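Local coordinates for uncharacterized ACR, COG1565 superfamily (Burkholderia thailandensis, PDB 4F3N), which is of unknown function but has a methyltransferase-superfamily fold and may be an S-adenosylmethionine-dependent protein-arginine methyltransferase, at residues A[122-127]-A[368-373]; A[361-366]-A[405-410]; A[84-89]-A[335-340]; A[219-224]-A[275-280]. All blocks are in the same frame, centred on the assembly; numbering follows the deposited sequence. Where two conformers were deposited one is given.

Contact 1 of 4, residues A[122-127]-A[368-373]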
loop_
_atom_site.group_PDB
_atom_site.type_symbol
_atom_site.label_atom_id
_atom_site.label_comp_id
_atom_site.label_asym_id
_atom_site.label_seq_id
_atom_site.Cartn_x
_atom_site.Cartn_y
_atom_site.Cartn_z
ATOM N N ALA A 122 9.265 -12.810 -1.672
ATOM C CA ALA A 122 9.297 -12.792 -3.132
ATOM C C ALA A 122 9.356 -14.213 -3.724
ATOM O O ALA A 122 8.735 -14.501 -4.755
ATOM C CB ALA A 122 10.496 -11.974 -3.612
ATOM N N GLN A 123 10.138 -15.098 -3.108
ATOM C CA GLN A 123 10.204 -16.474 -3.568
ATOM C C GLN A 123 8.826 -17.137 -3.597
ATOM O O GLN A 123 8.510 -17.888 -4.490
ATOM C CB GLN A 123 11.128 -17.300 -2.691
ATOM C CG GLN A 123 12.596 -16.990 -2.856
ATOM C CD GLN A 123 13.393 -17.978 -2.023
ATOM O OE1 GLN A 123 13.375 -17.929 -0.792
ATOM N NE2 GLN A 123 13.976 -18.960 -2.688
ATOM N N THR A 124 8.033 -16.865 -2.572
ATOM C CA THR A 124 6.713 -17.428 -2.479
ATOM C C THR A 124 5.762 -16.758 -3.431
ATOM O O THR A 124 5.003 -17.443 -4.105
ATOM C CB THR A 124 6.190 -17.337 -1.032
ATOM O OG1 THR A 124 7.149 -17.975 -0.174
ATOM C CG2 THR A 124 4.792 -18.042 -0.902
ATOM N N LEU A 125 5.773 -15.426 -3.472
ATOM C CA LEU A 125 4.879 -14.674 -4.395
ATOM C C LEU A 125 5.102 -15.061 -5.855
ATOM O O LEU A 125 4.193 -15.001 -6.646
ATOM C CB LEU A 125 5.075 -13.169 -4.222
ATOM C CG LEU A 125 4.306 -12.179 -5.079
ATOM C CD1 LEU A 125 2.809 -12.359 -4.840
ATOM C CD2 LEU A 125 4.774 -10.730 -4.751
ATOM N N ALA A 126 6.352 -15.403 -6.195
ATOM C CA ALA A 126 6.715 -15.812 -7.551
ATOM C C ALA A 126 5.828 -16.942 -8.059
ATOM O O ALA A 126 5.525 -17.044 -9.259
ATOM C CB ALA A 126 8.224 -16.162 -7.637
ATOM N N ARG A 127 5.366 -17.814 -7.164
ATOM C CA ARG A 127 4.522 -18.927 -7.618
ATOM C C ARG A 127 3.157 -18.536 -8.189
ATOM O O ARG A 127 2.874 -18.840 -9.358
ATOM C CB ARG A 127 4.453 -19.996 -6.546
ATOM C CG ARG A 127 5.850 -20.588 -6.384
ATOM C CD ARG A 127 6.028 -21.527 -5.221
ATOM N NE ARG A 127 7.460 -21.864 -5.100
ATOM C CZ ARG A 127 7.937 -22.845 -4.347
ATOM N NH1 ARG A 127 7.113 -23.603 -3.618
ATOM N NH2 ARG A 127 9.255 -23.067 -4.325
ATOM N N LEU A 368 0.719 -19.495 2.708
ATOM C CA LEU A 368 0.605 -20.935 2.933
ATOM C C LEU A 368 0.180 -21.696 1.647
ATOM O O LEU A 368 0.784 -22.708 1.276
ATOM C CB LEU A 368 -0.392 -21.222 4.045
ATOM C CG LEU A 368 0.144 -20.936 5.433
ATOM C CD1 LEU A 368 -1.054 -20.929 6.407
ATOM C CD2 LEU A 368 1.212 -21.963 5.816
ATOM N N ASN A 369 -0.886 -21.217 1.017
ATOM C CA ASN A 369 -1.379 -21.807 -0.226
ATOM C C ASN A 369 -0.347 -21.839 -1.339
ATOM O O ASN A 369 -0.252 -22.831 -2.108
ATOM C CB ASN A 369 -2.623 -21.072 -0.676
ATOM C CG ASN A 369 -3.860 -21.375 0.159
ATOM O OD1 ASN A 369 -3.889 -22.327 0.978
ATOM N ND2 ASN A 369 -4.928 -20.580 -0.050
ATOM N N ALA A 370 0.467 -20.796 -1.379
ATOM C CA ALA A 370 1.491 -20.601 -2.377
ATOM C C ALA A 370 2.764 -21.390 -2.066
ATOM O O ALA A 370 3.692 -21.444 -2.897
ATOM C CB ALA A 370 1.788 -19.096 -2.502
ATOM N N GLY A 371 2.818 -22.069 -0.928
ATOM C CA GLY A 371 3.944 -22.956 -0.668
ATOM C C GLY A 371 5.069 -22.431 0.186
ATOM O O GLY A 371 6.164 -22.978 0.116
ATOM N N ILE A 372 4.827 -21.427 1.029
ATOM C CA ILE A 372 5.921 -20.868 1.862
ATOM C C ILE A 372 6.593 -21.915 2.760
ATOM O O ILE A 372 7.808 -21.827 3.009
ATOM C CB ILE A 372 5.505 -19.622 2.679
ATOM C CG1 ILE A 372 6.738 -18.879 3.202
ATOM C CG2 ILE A 372 4.518 -19.981 3.814
ATOM C CD1 ILE A 372 6.377 -17.494 3.769
ATOM N N THR A 373 5.816 -22.852 3.304
ATOM C CA THR A 373 6.409 -23.835 4.204
ATOM C C THR A 373 7.274 -24.788 3.409
ATOM O O THR A 373 8.251 -25.317 3.942
ATOM C CB THR A 373 5.385 -24.585 5.058
ATOM O OG1 THR A 373 4.483 -25.311 4.236
ATOM C CG2 THR A 373 4.589 -23.594 5.933
HETATM O O HOH W 1 3.845 -24.181 -4.217
#
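Thr-124 meets the bend at 370-372 with both branches of its forked side chain. With OG1 beside the backbone N (chi1 -55°), CG2 lies anti to it and reaches the methyl group of Ala-370, CG2 to CB 3.6 Å. OG1 lies instead over the aliphatic branch of Ile-372, at 3.5 Å from CG1, the two side chains crossing at a slant; its polar need is met within its own helix, by a hydrogen bond to the carbonyl of Leu-120. The bend itself is a Schellman motif: Gly-371, with positive phi (98°), is the first residue to leave helical phi/psi after helix 363-369 and occupies the N-cap position of helix 372-376. Helix 118-136 packs against this corner, and Val-375 and Leu-367 add to the cover of Thr-124. In Arg-127, one turn on from Thr-124, CG lies anti to the carbonyl carbon (chi1 -66°), which turns the chain toward the bend; CD passes 3.3 Å from the carbonyl O of Ala-370. The guanidinium is tilted to that carbonyl and makes no direct bond to it. One water mediates, donating to Ala-370 O at 3.0 Å and accepting a weak bond from Arg-127 NH1 at 3.4 Å.

Contact 2 of 4, residues A[361-366]-A[405-410]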
loop_
_atom_site.group_PDB
_atom_site.type_symbol
_atom_site.label_atom_id
_atom_site.label_comp_id
_atom_site.label_asym_id
_atom_site.label_seq_id
_atom_site.Cartn_x
_atom_site.Cartn_y
_atom_site.Cartn_z
ATOM N N THR A 361 -7.863 -12.947 0.439
ATOM C CA THR A 361 -7.633 -13.752 1.619
ATOM C C THR A 361 -6.558 -13.106 2.465
ATOM O O THR A 361 -6.029 -12.041 2.095
ATOM C CB THR A 361 -7.309 -15.220 1.257
ATOM O OG1 THR A 361 -7.434 -16.026 2.443
ATOM C CG2 THR A 361 -5.920 -15.320 0.647
ATOM N N SER A 362 -6.245 -13.695 3.611
ATOM C CA SER A 362 -5.209 -13.135 4.472
ATOM C C SER A 362 -3.837 -13.456 3.883
ATOM O O SER A 362 -3.654 -14.399 3.123
ATOM C CB SER A 362 -5.333 -13.638 5.896
ATOM O OG SER A 362 -4.853 -14.956 6.019
ATOM N N GLN A 363 -2.849 -12.617 4.171
ATOM C CA GLN A 363 -1.482 -12.940 3.742
ATOM C C GLN A 363 -1.050 -14.321 4.206
ATOM O O GLN A 363 -0.390 -15.038 3.474
ATOM C CB GLN A 363 -0.500 -11.899 4.324
ATOM C CG GLN A 363 0.946 -12.219 3.998
ATOM C CD GLN A 363 1.854 -11.033 4.226
ATOM O OE1 GLN A 363 1.848 -10.091 3.444
ATOM N NE2 GLN A 363 2.658 -11.076 5.308
ATOM N N ALA A 364 -1.390 -14.699 5.432
ATOM C CA ALA A 364 -1.040 -16.054 5.905
ATOM C C ALA A 364 -1.583 -17.143 4.989
ATOM O O ALA A 364 -0.854 -18.036 4.552
ATOM C CB ALA A 364 -1.535 -16.308 7.324
ATOM N N ARG A 365 -2.863 -17.049 4.668
ATOM C CA ARG A 365 -3.510 -18.077 3.880
ATOM C C ARG A 365 -2.933 -18.061 2.470
ATOM O O ARG A 365 -2.676 -19.104 1.898
ATOM C CB ARG A 365 -4.998 -17.799 3.854
ATOM C CG ARG A 365 -5.838 -18.808 3.128
ATOM C CD ARG A 365 -5.911 -20.097 3.900
ATOM N NE ARG A 365 -4.826 -20.973 3.567
ATOM C CZ ARG A 365 -4.718 -22.216 4.020
ATOM N NH1 ARG A 365 -3.673 -22.944 3.657
ATOM N NH2 ARG A 365 -5.640 -22.716 4.861
ATOM N N PHE A 366 -2.679 -16.875 1.917
ATOM C CA PHE A 366 -2.137 -16.747 0.558
ATOM C C PHE A 366 -0.736 -17.397 0.484
ATOM O O PHE A 366 -0.455 -18.205 -0.408
ATOM C CB PHE A 366 -2.084 -15.260 0.187
ATOM C CG PHE A 366 -1.520 -14.965 -1.185
ATOM C CD1 PHE A 366 -2.358 -14.899 -2.307
ATOM C CD2 PHE A 366 -0.179 -14.697 -1.340
ATOM C CE1 PHE A 366 -1.846 -14.547 -3.562
ATOM C CE2 PHE A 366 0.317 -14.359 -2.585
ATOM C CZ PHE A 366 -0.516 -14.279 -3.694
ATOM N N GLU A 405 -2.433 -12.244 9.631
ATOM C CA GLU A 405 -3.859 -11.945 9.558
ATOM C C GLU A 405 -4.147 -10.504 9.139
ATOM O O GLU A 405 -5.056 -10.273 8.356
ATOM C CB GLU A 405 -4.562 -12.273 10.874
ATOM C CG GLU A 405 -6.030 -11.906 10.930
ATOM C CD GLU A 405 -6.931 -12.588 9.928
ATOM O OE1 GLU A 405 -6.650 -13.772 9.577
ATOM O OE2 GLU A 405 -7.931 -11.924 9.479
ATOM N N LEU A 406 -3.409 -9.559 9.725
ATOM C CA LEU A 406 -3.613 -8.155 9.466
ATOM C C LEU A 406 -3.386 -7.830 7.982
ATOM O O LEU A 406 -4.165 -7.072 7.397
ATOM C CB LEU A 406 -2.635 -7.323 10.298
ATOM C CG LEU A 406 -2.751 -5.852 10.019
ATOM C CD1 LEU A 406 -4.131 -5.253 10.297
ATOM C CD2 LEU A 406 -1.620 -5.224 10.822
ATOM N N PHE A 407 -2.327 -8.381 7.397
ATOM C CA PHE A 407 -2.057 -8.186 5.977
ATOM C C PHE A 407 -2.969 -9.094 5.148
ATOM O O PHE A 407 -3.245 -10.221 5.572
ATOM C CB PHE A 407 -0.613 -8.485 5.674
ATOM C CG PHE A 407 0.332 -7.338 6.030
ATOM C CD1 PHE A 407 0.502 -6.943 7.368
ATOM C CD2 PHE A 407 1.042 -6.656 5.034
ATOM C CE1 PHE A 407 1.357 -5.927 7.689
ATOM C CE2 PHE A 407 1.885 -5.610 5.368
ATOM C CZ PHE A 407 2.019 -5.229 6.693
ATOM N N LYS A 408 -3.467 -8.559 4.027
ATOM C CA LYS A 408 -4.383 -9.239 3.128
ATOM C C LYS A 408 -3.803 -9.179 1.737
ATOM O O LYS A 408 -2.957 -8.331 1.430
ATOM C CB LYS A 408 -5.778 -8.587 3.090
ATOM C CG LYS A 408 -6.391 -8.281 4.456
ATOM C CD LYS A 408 -6.673 -9.567 5.255
ATOM C CE LYS A 408 -7.542 -9.289 6.498
ATOM N NZ LYS A 408 -6.827 -8.493 7.550
ATOM N N VAL A 409 -4.223 -10.130 0.903
ATOM C CA VAL A 409 -3.954 -10.058 -0.522
ATOM C C VAL A 409 -5.278 -10.053 -1.264
ATOM O O VAL A 409 -6.105 -10.952 -1.048
ATOM C CB VAL A 409 -3.129 -11.254 -1.000
ATOM C CG1 VAL A 409 -2.794 -11.079 -2.457
ATOM C CG2 VAL A 409 -1.811 -11.395 -0.158
ATOM N N ILE A 410 -5.446 -9.067 -2.148
ATOM C CA ILE A 410 -6.573 -9.032 -3.092
ATOM C C ILE A 410 -6.000 -9.044 -4.521
ATOM O O ILE A 410 -4.950 -8.470 -4.774
ATOM C CB ILE A 410 -7.513 -7.821 -2.833
ATOM C CG1 ILE A 410 -8.846 -7.996 -3.559
ATOM C CG2 ILE A 410 -6.859 -6.475 -3.230
ATOM C CD1 ILE A 410 -9.954 -7.124 -2.930
HETATM O O HOH W 2 -4.631 -15.398 8.638
#
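At the outer edge of the seven-stranded mixed sheet, strand 356-362 joins strand 407-414 and turns into helix 363-369; strand 407-414 lies between 293-298 and 356-362 and antiparallel to both, the 3-2-1-4-5-7-6 order of class I methyltransferases. Thr-361 and Val-409 form a hydrogen-bonded pair, Thr-361 N to Val-409 O at 3.0 Å and Val-409 N to Thr-361 O at 2.9 Å. At the strand-to-helix junction Gln-363 N takes over, giving a nearly straight bond (176°) to Phe-407 O, 2.8 Å away, from above the carbonyl plane. Ser-362 N-caps the helix, its OG accepting from Arg-365 N at 3.2 Å, while a water links OG to Glu-405 OE1, which also has a salt bridge to Arg-428. Two side-chain pairs pack beside the junction. The Phe-366 ring, with CG anti to the backbone N (chi1 179°), takes Val-409 over one face: CG1 is 4.0 Å from the ring centroid in a CH-pi contact, and CG2 is 3.7 Å from Phe-366 CG. Gln-363 runs beside Phe-407, amide and ring planes 39° apart, and its NE2 bonds to Leu-397 O. Phe-407 also touches Thr-113, which contacts S-adenosylhomocysteine when it is bound; none is bound here. Backbone bonds join the helix start to the strand and the serine cap closes its first turn, which probably helps to place Gln-363 and Phe-407 beside the S-adenosylhomocysteine site.

Contact 3 of 4, residues A[84-89]-A[335-340]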
loop_
_atom_site.group_PDB
_atom_site.type_symbol
_atom_site.label_atom_id
_atom_site.label_comp_id
_atom_site.label_asym_id
_atom_site.label_seq_id
_atom_site.Cartn_x
_atom_site.Cartn_y
_atom_site.Cartn_z
ATOM N N ARG A 84 0.729 16.514 0.262
ATOM C CA ARG A 84 1.877 17.385 0.242
ATOM C C ARG A 84 3.020 16.938 1.182
ATOM O O ARG A 84 4.199 16.958 0.783
ATOM C CB ARG A 84 1.433 18.844 0.511
ATOM C CG ARG A 84 0.638 19.463 -0.625
ATOM C CD ARG A 84 1.387 19.430 -1.949
ATOM N NE ARG A 84 2.537 20.332 -1.960
ATOM C CZ ARG A 84 3.374 20.468 -2.998
ATOM N NH1 ARG A 84 4.393 21.319 -2.936
ATOM N NH2 ARG A 84 3.208 19.741 -4.094
ATOM N N VAL A 85 2.699 16.505 2.398
ATOM C CA VAL A 85 3.762 16.147 3.342
ATOM C C VAL A 85 4.449 14.851 2.925
ATOM O O VAL A 85 5.650 14.645 3.205
ATOM C CB VAL A 85 3.312 16.089 4.816
ATOM C CG1 VAL A 85 2.688 17.420 5.248
ATOM C CG2 VAL A 85 2.376 14.918 5.053
ATOM N N LEU A 86 3.737 13.990 2.190
ATOM C CA LEU A 86 4.318 12.744 1.745
ATOM C C LEU A 86 5.005 12.883 0.377
ATOM O O LEU A 86 6.046 12.289 0.166
ATOM C CB LEU A 86 3.258 11.632 1.713
ATOM C CG LEU A 86 2.612 11.188 3.045
ATOM C CD1 LEU A 86 1.652 10.016 2.801
ATOM C CD2 LEU A 86 3.710 10.778 4.016
ATOM N N TYR A 87 4.421 13.665 -0.517
ATOM C CA TYR A 87 4.796 13.626 -1.943
ATOM C C TYR A 87 5.252 14.969 -2.524
ATOM O O TYR A 87 5.518 15.039 -3.723
ATOM C CB TYR A 87 3.675 13.028 -2.783
ATOM C CG TYR A 87 3.268 11.659 -2.312
ATOM C CD1 TYR A 87 4.141 10.588 -2.457
ATOM C CD2 TYR A 87 2.058 11.436 -1.674
ATOM C CE1 TYR A 87 3.827 9.334 -1.987
ATOM C CE2 TYR A 87 1.718 10.161 -1.199
ATOM C CZ TYR A 87 2.600 9.119 -1.369
ATOM O OH TYR A 87 2.371 7.814 -0.927
ATOM N N ALA A 88 5.386 16.029 -1.714
ATOM C CA ALA A 88 5.883 17.314 -2.277
ATOM C C ALA A 88 7.281 17.113 -2.880
ATOM O O ALA A 88 8.137 16.566 -2.226
ATOM C CB ALA A 88 5.943 18.400 -1.204
ATOM N N PRO A 89 7.516 17.599 -4.108
ATOM C CA PRO A 89 8.834 17.326 -4.699
ATOM C C PRO A 89 9.965 17.760 -3.795
ATOM O O PRO A 89 9.967 18.870 -3.273
ATOM C CB PRO A 89 8.813 18.149 -5.983
ATOM C CG PRO A 89 7.376 18.136 -6.380
ATOM C CD PRO A 89 6.618 18.252 -5.067
ATOM N N GLN A 335 8.181 12.115 8.684
ATOM C CA GLN A 335 7.527 10.920 9.123
ATOM C C GLN A 335 6.550 10.413 8.050
ATOM O O GLN A 335 6.093 11.182 7.192
ATOM C CB GLN A 335 6.803 11.148 10.470
ATOM C CG GLN A 335 5.631 12.131 10.399
ATOM C CD GLN A 335 4.765 12.103 11.644
ATOM O OE1 GLN A 335 5.188 11.652 12.724
ATOM N NE2 GLN A 335 3.525 12.603 11.517
ATOM N N ASP A 336 6.263 9.119 8.144
ATOM C CA ASP A 336 5.294 8.412 7.302
ATOM C C ASP A 336 3.903 8.688 7.868
ATOM O O ASP A 336 3.752 8.880 9.060
ATOM C CB ASP A 336 5.583 6.900 7.450
ATOM C CG ASP A 336 5.011 6.071 6.373
ATOM O OD1 ASP A 336 4.337 6.610 5.471
ATOM O OD2 ASP A 336 5.261 4.843 6.444
ATOM N N ILE A 337 2.894 8.681 7.003
ATOM C CA ILE A 337 1.496 8.728 7.417
ATOM C C ILE A 337 0.789 7.654 6.586
ATOM O O ILE A 337 0.912 7.653 5.352
ATOM C CB ILE A 337 0.804 10.093 7.136
ATOM C CG1 ILE A 337 1.581 11.269 7.799
ATOM C CG2 ILE A 337 -0.643 10.030 7.656
ATOM C CD1 ILE A 337 1.112 12.666 7.383
ATOM N N THR A 338 0.126 6.696 7.236
ATOM C CA THR A 338 -0.550 5.636 6.488
ATOM C C THR A 338 -1.935 5.433 7.068
ATOM O O THR A 338 -2.230 5.842 8.159
ATOM C CB THR A 338 0.192 4.261 6.561
ATOM O OG1 THR A 338 0.273 3.830 7.922
ATOM C CG2 THR A 338 1.588 4.354 5.979
ATOM N N ALA A 339 -2.788 4.787 6.308
ATOM C CA ALA A 339 -4.063 4.337 6.812
ATOM C C ALA A 339 -4.196 2.904 6.360
ATOM O O ALA A 339 -3.634 2.538 5.357
ATOM C CB ALA A 339 -5.193 5.138 6.215
ATOM N N HIS A 340 -4.954 2.100 7.072
ATOM C CA HIS A 340 -5.236 0.736 6.601
ATOM C C HIS A 340 -6.115 0.789 5.382
ATOM O O HIS A 340 -6.732 1.814 5.081
ATOM C CB HIS A 340 -5.932 -0.037 7.691
ATOM C CG HIS A 340 -5.045 -0.457 8.830
ATOM N ND1 HIS A 340 -4.035 0.334 9.355
ATOM C CD2 HIS A 340 -5.050 -1.623 9.573
ATOM C CE1 HIS A 340 -3.430 -0.337 10.351
ATOM N NE2 HIS A 340 -4.054 -1.523 10.500
#
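Val-85, near the end of helix 78-87, directs CG2 at the tip of Ile-337: CG2 and CD1 are 3.5 Å apart, tighter than usual for two methyl groups. The two side chains cross at about a right angle, and chi1 of -56° in Val-85 is what swings CG2 in between its own backbone N and carbonyl carbon to face the isoleucine. Leu-86 follows and lies along the strand backbone, its two methyls divided between different parts of it. CD1 comes 3.6 Å from the carbonyl O of Ile-337, whereas CD2 sits 3.7 Å from Ile-337 N and 4.0 Å from Gln-335 O. This is a helix end laid on strand 336-342 of the four-stranded sheet: that strand bonds to strand 317-319 through Asp-336 and Thr-338, leaving the backbone of Ile-337 to face the helix. The leucine methyls thus cover a polar edge, and neither Ile-337 N nor Ile-337 O has a hydrogen-bond partner in the model. Leu-86 CB lies over one face of the Tyr-87 ring, 3.5 Å above its plane and toward the rim, and Tyr-87 OH bonds to Ala-219 O. At Ala-88 the chain leaves helical geometry, after Ala-88 N has closed the last turn onto Arg-84 O at 2.9 Å.

Contact 4 of 4, residues A[219-224]-A[275-280]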
loop_
_atom_site.group_PDB
_atom_site.type_symbol
_atom_site.label_atom_id
_atom_site.label_comp_id
_atom_site.label_asym_id
_atom_site.label_seq_id
_atom_site.Cartn_x
_atom_site.Cartn_y
_atom_site.Cartn_z
ATOM N N ALA A 219 -0.552 4.156 1.471
ATOM C CA ALA A 219 0.169 5.463 1.510
ATOM C C ALA A 219 -0.456 6.467 0.569
ATOM O O ALA A 219 0.046 7.587 0.426
ATOM C CB ALA A 219 1.624 5.282 1.157
ATOM N N MET A 220 -1.573 6.078 -0.036
ATOM C CA MET A 220 -2.323 7.021 -0.871
ATOM C C MET A 220 -3.205 7.933 -0.003
ATOM O O MET A 220 -3.721 7.515 1.036
ATOM C CB MET A 220 -3.100 6.277 -1.913
ATOM C CG MET A 220 -2.129 5.559 -2.836
ATOM S SD MET A 220 -2.886 4.681 -4.176
ATOM C CE MET A 220 -1.468 3.940 -4.974
ATOM N N PRO A 221 -3.312 9.208 -0.395
ATOM C CA PRO A 221 -3.971 10.155 0.495
ATOM C C PRO A 221 -5.371 9.729 0.876
ATOM O O PRO A 221 -6.131 9.228 0.038
ATOM C CB PRO A 221 -4.007 11.436 -0.364
ATOM C CG PRO A 221 -2.820 11.345 -1.216
ATOM C CD PRO A 221 -2.637 9.887 -1.516
ATOM N N VAL A 222 -5.714 9.931 2.141
ATOM C CA VAL A 222 -7.070 9.651 2.619
ATOM C C VAL A 222 -7.729 10.955 3.059
ATOM O O VAL A 222 -7.030 11.925 3.379
ATOM C CB VAL A 222 -7.101 8.651 3.789
ATOM C CG1 VAL A 222 -6.537 7.289 3.348
ATOM C CG2 VAL A 222 -6.341 9.175 5.046
ATOM N N ARG A 223 -9.062 10.980 3.035
ATOM C CA ARG A 223 -9.788 12.063 3.689
ATOM C C ARG A 223 -10.241 11.531 5.048
ATOM O O ARG A 223 -10.381 10.329 5.242
ATOM C CB ARG A 223 -10.926 12.560 2.793
ATOM C CG ARG A 223 -10.407 13.410 1.642
ATOM C CD ARG A 223 -11.431 13.682 0.533
ATOM N NE ARG A 223 -12.105 14.954 0.691
ATOM C CZ ARG A 223 -11.956 16.024 -0.107
ATOM N NH1 ARG A 223 -11.149 16.005 -1.165
ATOM N NH2 ARG A 223 -12.635 17.131 0.146
ATOM N N LEU A 224 -10.442 12.419 5.999
ATOM C CA LEU A 224 -10.953 12.042 7.289
ATOM C C LEU A 224 -12.386 12.518 7.432
ATOM O O LEU A 224 -12.767 13.609 6.986
ATOM C CB LEU A 224 -10.085 12.650 8.374
ATOM C CG LEU A 224 -8.602 12.220 8.347
ATOM C CD1 LEU A 224 -7.740 12.942 9.380
ATOM C CD2 LEU A 224 -8.498 10.718 8.579
ATOM N N HIS A 275 -11.108 6.508 1.339
ATOM C CA HIS A 275 -10.007 6.086 0.455
ATOM C C HIS A 275 -10.239 6.366 -1.000
ATOM O O HIS A 275 -9.972 5.511 -1.859
ATOM C CB HIS A 275 -9.718 4.595 0.657
ATOM C CG HIS A 275 -9.594 4.219 2.097
ATOM N ND1 HIS A 275 -10.660 3.901 2.829
ATOM C CD2 HIS A 275 -8.499 4.077 2.900
ATOM C CE1 HIS A 275 -10.265 3.614 4.066
ATOM N NE2 HIS A 275 -8.941 3.731 4.114
ATOM N N ASP A 276 -10.750 7.564 -1.313
ATOM C CA ASP A 276 -11.049 7.932 -2.715
ATOM C C ASP A 276 -9.817 7.757 -3.621
ATOM O O ASP A 276 -9.961 7.283 -4.763
ATOM C CB ASP A 276 -11.597 9.360 -2.859
ATOM C CG ASP A 276 -12.975 9.543 -2.227
ATOM O OD1 ASP A 276 -13.812 8.653 -2.315
ATOM O OD2 ASP A 276 -13.237 10.605 -1.665
ATOM N N ALA A 277 -8.623 8.121 -3.139
ATOM C CA ALA A 277 -7.437 8.093 -3.999
ATOM C C ALA A 277 -7.057 6.667 -4.340
ATOM O O ALA A 277 -6.691 6.365 -5.470
ATOM C CB ALA A 277 -6.255 8.815 -3.366
ATOM N N ALA A 278 -7.107 5.799 -3.351
ATOM C CA ALA A 278 -6.847 4.371 -3.598
ATOM C C ALA A 278 -7.850 3.728 -4.523
ATOM O O ALA A 278 -7.501 2.897 -5.380
ATOM C CB ALA A 278 -6.754 3.603 -2.271
ATOM N N VAL A 279 -9.124 4.046 -4.315
ATOM C CA VAL A 279 -10.174 3.587 -5.199
ATOM C C VAL A 279 -9.918 4.031 -6.664
ATOM O O VAL A 279 -10.028 3.225 -7.620
ATOM C CB VAL A 279 -11.593 4.001 -4.642
ATOM C CG1 VAL A 279 -12.663 3.922 -5.717
ATOM C CG2 VAL A 279 -11.950 3.104 -3.458
ATOM N N ALA A 280 -9.566 5.307 -6.839
ATOM C CA ALA A 280 -9.298 5.896 -8.136
ATOM C C ALA A 280 -8.169 5.141 -8.769
ATOM O O ALA A 280 -8.217 4.824 -9.962
ATOM C CB ALA A 280 -8.917 7.363 -7.990
HETATM O O HOH W 3 -6.905 6.426 -0.411
HETATM O O HOH W 4 -8.572 10.079 -0.843
#
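Met-220 reaches along the first turn of helix 276-288 from the loop before strand 223-228. Its CB is 4.3 Å from Ala-277 CB; CG only carries the chain on, straight beyond it (chi2 -178°), to SD, which lies 4.0 Å from Ala-278 CA and 4.4 Å from Ala-278 CB. Sulfur is therefore the touching atom, and the terminal methyl CE extends past Ala-278. Pro-221 meets Ala-277 through its carbonyl, whose O is 3.4 Å from Ala-277 CB. The same oxygen accepts from two waters, one of which accepts from Ala-277 N at 3.0 Å and the other from Ala-278 N. Val-222 lies side by side with His-275, the N-cap residue, with CG1 3.8 Å from His-275 CD2. Arg-223 and Asp-276 are oppositely charged but, in the conformer given, do not pair: Arg-223 CD is 4.2 Å from Asp-276 OD2, yet Arg-223 NE stays 5.1 Å from it. Each is claimed by another partner, Glu-234 for Arg-223 and Arg-260 for Asp-276. The site is a strand-to-helix junction, where strand 271-274, paired with 223-228, runs through His-275 into helix 276-288, whose first-turn N-H groups reach Pro-221 O through two waters.

How the contacts relate
Contacts 1 and 2 share helix 363-369 and touch through Leu-125 CD1 and Phe-366 CE2, 3.9 Å apart, with centres about 12 Å from each other. Contacts 3 and 4 form a second pair, also with centres about 12 Å apart, which pack where Ala-339 CB lies 3.8 Å from Val-222 CG1. Contact 3 meets contact 2 where Leu-406 CD1 lies 3.7 Å from His-340 NE2. Contact 2 is nearest the S-adenosylhomocysteine site, whose ligand is not bound in this model: the side chain of Phe-407 is about 4 Å from that of Thr-113, and that of Gln-363 about 6 Å from that of Asn-214. Asp-336 of contact 3 follows, its side chain about 8 Å from that of Thr-113. The side chains of Met-220 in contact 4 and Thr-124 in contact 1 are about 11 and 12 Å from that of Asn-214.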